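Local coordinates for anastral spindle 2, SAS 4 (Drosophila melanogaster, PDB 4BY2), which pairs the TCP domain of a centriole assembly protein, probably a tubulin-binding molecular adaptor, with a fused proline-rich peptide of its partner Ana2, at residues Arg15-Ala23 with Leu135-Glu143. Residues are numbered along the deposited sequence; the frame is centred on the assembly and turned at random.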
ATOM      1  N   ARG A  15      12.779  -5.962  -3.200  1.00 63.97           N
ATOM      2  CA  ARG A  15      11.449  -6.456  -3.569  1.00 62.55           C
ATOM      3  C   ARG A  15      11.155  -6.138  -5.037  1.00 64.38           C
ATOM      4  O   ARG A  15      11.733  -5.200  -5.594  1.00 63.20           O
ATOM      5  CB  ARG A  15      10.370  -5.788  -2.697  1.00 61.35           C
ATOM      6  CG  ARG A  15      10.350  -6.206  -1.237  1.00 69.14           C
ATOM      7  CD  ARG A  15       9.337  -5.362  -0.487  1.00 76.04           C
ATOM      8  NE  ARG A  15       9.192  -5.757   0.914  1.00 81.01           N
ATOM      9  CZ  ARG A  15       8.356  -5.179   1.772  1.00 90.00           C
ATOM     10  NH1 ARG A  15       7.583  -4.172   1.381  1.00 71.88           N
ATOM     11  NH2 ARG A  15       8.286  -5.603   3.026  1.00 75.69           N
ATOM     12  N   LEU A  16      10.234  -6.900  -5.653  1.00 60.38           N
ATOM     13  CA  LEU A  16       9.806  -6.664  -7.033  1.00 59.90           C
ATOM     14  C   LEU A  16       8.748  -5.558  -7.028  1.00 62.09           C
ATOM     15  O   LEU A  16       7.745  -5.670  -6.314  1.00 61.37           O
ATOM     16  CB  LEU A  16       9.266  -7.953  -7.685  1.00 60.08           C
ATOM     17  CG  LEU A  16      10.313  -9.016  -8.039  1.00 65.02           C
ATOM     18  CD1 LEU A  16       9.725 -10.415  -7.956  1.00 65.08           C
ATOM     19  CD2 LEU A  16      10.928  -8.758  -9.410  1.00 67.65           C
ATOM     20  N   ALA A  17       9.009  -4.467  -7.781  1.00 57.72           N
ATOM     21  CA  ALA A  17       8.149  -3.281  -7.877  1.00 57.05           C
ATOM     22  C   ALA A  17       6.737  -3.579  -8.381  1.00 60.13           C
ATOM     23  O   ALA A  17       6.588  -4.194  -9.439  1.00 59.61           O
ATOM     24  CB  ALA A  17       8.804  -2.210  -8.736  1.00 57.79           C
ATOM     25  N   PRO A  18       5.688  -3.160  -7.633  1.00 56.43           N
ATOM     26  CA  PRO A  18       4.315  -3.437  -8.080  1.00 56.13           C
ATOM     27  C   PRO A  18       3.821  -2.517  -9.196  1.00 58.99           C
ATOM     28  O   PRO A  18       4.420  -1.479  -9.489  1.00 57.83           O
ATOM     29  CB  PRO A  18       3.496  -3.265  -6.800  1.00 57.92           C
ATOM     30  CG  PRO A  18       4.244  -2.255  -6.029  1.00 62.06           C
ATOM     31  CD  PRO A  18       5.695  -2.440  -6.343  1.00 57.60           C
ATOM     32  N   ARG A  19       2.699  -2.912  -9.796  1.00 55.87           N
ATOM     33  CA  ARG A  19       2.015  -2.220 -10.882  1.00 55.71           C
ATOM     34  C   ARG A  19       0.657  -1.730 -10.347  1.00 59.57           C
ATOM     35  O   ARG A  19      -0.003  -2.490  -9.631  1.00 58.83           O
ATOM     36  CB  ARG A  19       1.804  -3.222 -12.035  1.00 56.46           C
ATOM     37  CG  ARG A  19       1.509  -2.607 -13.393  1.00 66.89           C
ATOM     38  CD  ARG A  19       0.392  -3.346 -14.116  1.00 75.66           C
ATOM     39  NE  ARG A  19       0.776  -4.700 -14.521  1.00 82.66           N
ATOM     40  CZ  ARG A  19       1.107  -5.052 -15.759  1.00 97.93           C
ATOM     41  NH1 ARG A  19       1.099  -4.154 -16.737  1.00 85.81           N
ATOM     42  NH2 ARG A  19       1.441  -6.306 -16.032  1.00 86.10           N
ATOM     43  N   PRO A  20       0.209  -0.482 -10.651  1.00 56.99           N
ATOM     44  CA  PRO A  20      -1.110  -0.040 -10.153  1.00 57.29           C
ATOM     45  C   PRO A  20      -2.266  -0.796 -10.803  1.00 64.21           C
ATOM     46  O   PRO A  20      -2.136  -1.265 -11.938  1.00 63.46           O
ATOM     47  CB  PRO A  20      -1.141   1.445 -10.509  1.00 58.57           C
ATOM     48  CG  PRO A  20      -0.245   1.568 -11.673  1.00 62.63           C
ATOM     49  CD  PRO A  20       0.850   0.568 -11.468  1.00 58.25           C
ATOM     50  N   SER A  21      -3.387  -0.929 -10.073  1.00 63.96           N
ATOM     51  CA  SER A  21      -4.591  -1.615 -10.552  1.00 65.22           C
ATOM     52  C   SER A  21      -5.271  -0.797 -11.648  1.00 71.88           C
ATOM     53  O   SER A  21      -5.398   0.425 -11.515  1.00 70.95           O
ATOM     54  CB  SER A  21      -5.556  -1.888  -9.403  1.00 69.11           C
ATOM     55  OG  SER A  21      -6.624  -2.722  -9.821  1.00 78.76           O
ATOM     56  N   ALA A  22      -5.675  -1.483 -12.740  1.00 71.25           N
ATOM     57  CA  ALA A  22      -6.320  -0.922 -13.933  1.00 72.43           C
ATOM     58  C   ALA A  22      -7.455   0.059 -13.632  1.00 79.52           C
ATOM     59  O   ALA A  22      -8.248  -0.172 -12.713  1.00 79.33           O
ATOM     60  CB  ALA A  22      -6.817  -2.042 -14.833  1.00 73.19           C
ATOM     61  N   ALA A  23      -7.518   1.155 -14.421  1.00 77.99           N
ATOM     62  CA  ALA A  23      -8.506   2.238 -14.316  1.00 78.58           C
ATOM     63  C   ALA A  23      -9.973   1.789 -14.505  1.00 83.98           C
ATOM     64  O   ALA A  23     -10.883   2.523 -14.109  1.00 83.84           O
ATOM     65  CB  ALA A  23      -8.163   3.353 -15.294  1.00 79.35           C
ATOM     66  N   LEU A 135      -0.322   1.073  -0.667  1.00 45.64           N
ATOM     67  CA  LEU A 135       0.526   1.383  -1.816  1.00 45.32           C
ATOM     68  C   LEU A 135       0.285   2.824  -2.250  1.00 49.92           C
ATOM     69  O   LEU A 135      -0.866   3.225  -2.381  1.00 50.45           O
ATOM     70  CB  LEU A 135       0.224   0.434  -2.977  1.00 45.27           C
ATOM     71  CG  LEU A 135       0.994  -0.873  -2.992  1.00 50.23           C
ATOM     72  CD1 LEU A 135       0.362  -1.855  -3.965  1.00 50.49           C
ATOM     73  CD2 LEU A 135       2.459  -0.642  -3.353  1.00 52.82           C
ATOM     74  N   GLU A 136       1.354   3.606  -2.455  1.00 46.41           N
ATOM     75  CA  GLU A 136       1.248   5.011  -2.862  1.00 46.46           C
ATOM     76  C   GLU A 136       2.004   5.232  -4.172  1.00 49.97           C
ATOM     77  O   GLU A 136       3.236   5.187  -4.191  1.00 49.88           O
ATOM     78  CB  GLU A 136       1.766   5.958  -1.755  1.00 48.03           C
ATOM     79  CG  GLU A 136       0.970   5.913  -0.459  1.00 60.48           C
ATOM     80  CD  GLU A 136       1.807   5.821   0.803  1.00 83.52           C
ATOM     81  OE1 GLU A 136       2.287   4.708   1.124  1.00 74.27           O
ATOM     82  OE2 GLU A 136       1.965   6.859   1.484  1.00 80.25           O
ATOM     83  N   PHE A 137       1.256   5.454  -5.264  1.00 45.60           N
ATOM     84  CA  PHE A 137       1.797   5.674  -6.606  1.00 45.04           C
ATOM     85  C   PHE A 137       2.053   7.167  -6.898  1.00 50.16           C
ATOM     86  O   PHE A 137       1.395   8.007  -6.278  1.00 50.19           O
ATOM     87  CB  PHE A 137       0.896   5.005  -7.662  1.00 46.33           C
ATOM     88  CG  PHE A 137       0.896   3.496  -7.561  1.00 47.04           C
ATOM     89  CD1 PHE A 137       1.920   2.744  -8.126  1.00 49.62           C
ATOM     90  CD2 PHE A 137      -0.111   2.830  -6.872  1.00 48.59           C
ATOM     91  CE1 PHE A 137       1.933   1.349  -8.010  1.00 50.27           C
ATOM     92  CE2 PHE A 137      -0.099   1.435  -6.759  1.00 51.27           C
ATOM     93  CZ  PHE A 137       0.926   0.705  -7.324  1.00 49.27           C
ATOM     94  N   PRO A 138       3.003   7.529  -7.806  1.00 47.31           N
ATOM     95  CA  PRO A 138       3.303   8.961  -8.044  1.00 47.27           C
ATOM     96  C   PRO A 138       2.153   9.859  -8.511  1.00 51.72           C
ATOM     97  O   PRO A 138       2.237  11.073  -8.321  1.00 52.39           O
ATOM     98  CB  PRO A 138       4.416   8.925  -9.097  1.00 48.91           C
ATOM     99  CG  PRO A 138       5.004   7.579  -8.997  1.00 53.08           C
ATOM    100  CD  PRO A 138       3.902   6.662  -8.595  1.00 48.66           C
ATOM    101  N   ASN A 139       1.101   9.285  -9.121  1.00 47.70           N
ATOM    102  CA  ASN A 139      -0.070  10.018  -9.622  1.00 47.25           C
ATOM    103  C   ASN A 139      -1.129  10.309  -8.553  1.00 51.52           C
ATOM    104  O   ASN A 139      -2.149  10.931  -8.854  1.00 51.36           O
ATOM    105  CB  ASN A 139      -0.693   9.280 -10.817  1.00 46.18           C
ATOM    106  CG  ASN A 139      -1.233   7.894 -10.524  1.00 61.34           C
ATOM    107  OD1 ASN A 139      -0.941   7.268  -9.496  1.00 47.22           O
ATOM    108  ND2 ASN A 139      -2.025   7.373 -11.446  1.00 56.33           N
ATOM    109  N   GLY A 140      -0.879   9.859  -7.330  1.00 48.40           N
ATOM    110  CA  GLY A 140      -1.792  10.031  -6.209  1.00 48.33           C
ATOM    111  C   GLY A 140      -2.651   8.813  -5.927  1.00 52.49           C
ATOM    112  O   GLY A 140      -3.436   8.833  -4.974  1.00 52.85           O
ATOM    113  N   GLN A 141      -2.516   7.739  -6.745  1.00 47.99           N
ATOM    114  CA  GLN A 141      -3.283   6.510  -6.558  1.00 47.46           C
ATOM    115  C   GLN A 141      -2.799   5.732  -5.332  1.00 51.93           C
ATOM    116  O   GLN A 141      -1.612   5.420  -5.220  1.00 51.26           O
ATOM    117  CB  GLN A 141      -3.298   5.632  -7.821  1.00 48.45           C
ATOM    118  CG  GLN A 141      -4.371   4.544  -7.782  1.00 53.81           C
ATOM    119  CD  GLN A 141      -4.376   3.670  -9.008  1.00 65.98           C
ATOM    120  OE1 GLN A 141      -4.542   4.135 -10.141  1.00 60.22           O
ATOM    121  NE2 GLN A 141      -4.257   2.368  -8.800  1.00 56.95           N
ATOM    122  N   THR A 142      -3.730   5.438  -4.414  1.00 49.37           N
ATOM    123  CA  THR A 142      -3.458   4.730  -3.170  1.00 49.60           C
ATOM    124  C   THR A 142      -4.278   3.434  -3.091  1.00 53.61           C
ATOM    125  O   THR A 142      -5.492   3.464  -3.275  1.00 53.22           O
ATOM    126  CB  THR A 142      -3.640   5.683  -1.976  1.00 61.19           C
ATOM    127  OG1 THR A 142      -2.877   6.871  -2.204  1.00 61.71           O
ATOM    128  CG2 THR A 142      -3.200   5.069  -0.665  1.00 60.78           C
ATOM    129  N   GLU A 143      -3.608   2.300  -2.831  1.00 50.19           N
ATOM    130  CA  GLU A 143      -4.249   0.982  -2.754  1.00 49.86           C
ATOM    131  C   GLU A 143      -4.159   0.419  -1.338  1.00 54.62           C
ATOM    132  O   GLU A 143      -3.061   0.289  -0.798  1.00 53.57           O
ATOM    133  CB  GLU A 143      -3.642   0.004  -3.778  1.00 51.03           C
ATOM    134  CG  GLU A 143      -3.434   0.601  -5.164  1.00 60.97           C
ATOM    135  CD  GLU A 143      -3.144  -0.351  -6.309  1.00 78.32           C
ATOM    136  OE1 GLU A 143      -2.632  -1.468  -6.064  1.00 73.99           O
ATOM    137  OE2 GLU A 143      -3.404   0.044  -7.468  1.00 68.20           O
TER
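P18 of the Ana2 part meets L135 of the SAS-4 part: its ring carbon CG lies 3.6 Å from CD2 of L135, an apolar contact, while its carbonyl O lies near the plane of the F137 ring, at the edge. R19 points its CB away from 135-143, and the chain passes on to P20, which sits on the phenyl ring itself. P20 CB stands 3.8 Å from the centroid of the F137 ring, only 6° off the ring normal, a CH-pi contact over the middle of the face; P20 CD reaches CE1 of the same ring at 3.7 Å. With F137 CG beside its backbone N (chi1 -66°), the ring is directed at the peptide. S21 then gives the one hydrogen bond across the contact: its backbone N donates to E143 OE2 at 2.8 Å, almost straight at 176°, on the syn lone pair. The same oxygen receives a weak bond from Q141 NE2, and the other, OE1, forms a salt bridge with R145, which probably helps keep the carboxylate charged. Within this engineered fusion, a proline on an aromatic face and one backbone N-H to a carboxylate join the Ana2 part to the SAS-4 TCP domain. The peptide, without regular structure, runs across the side chains that the antiparallel strands 133-136 and 142-145 and their connection turn toward it, with P18 touching Y118 of strand 113-118 and S21 reaching I153 of strand 151-154.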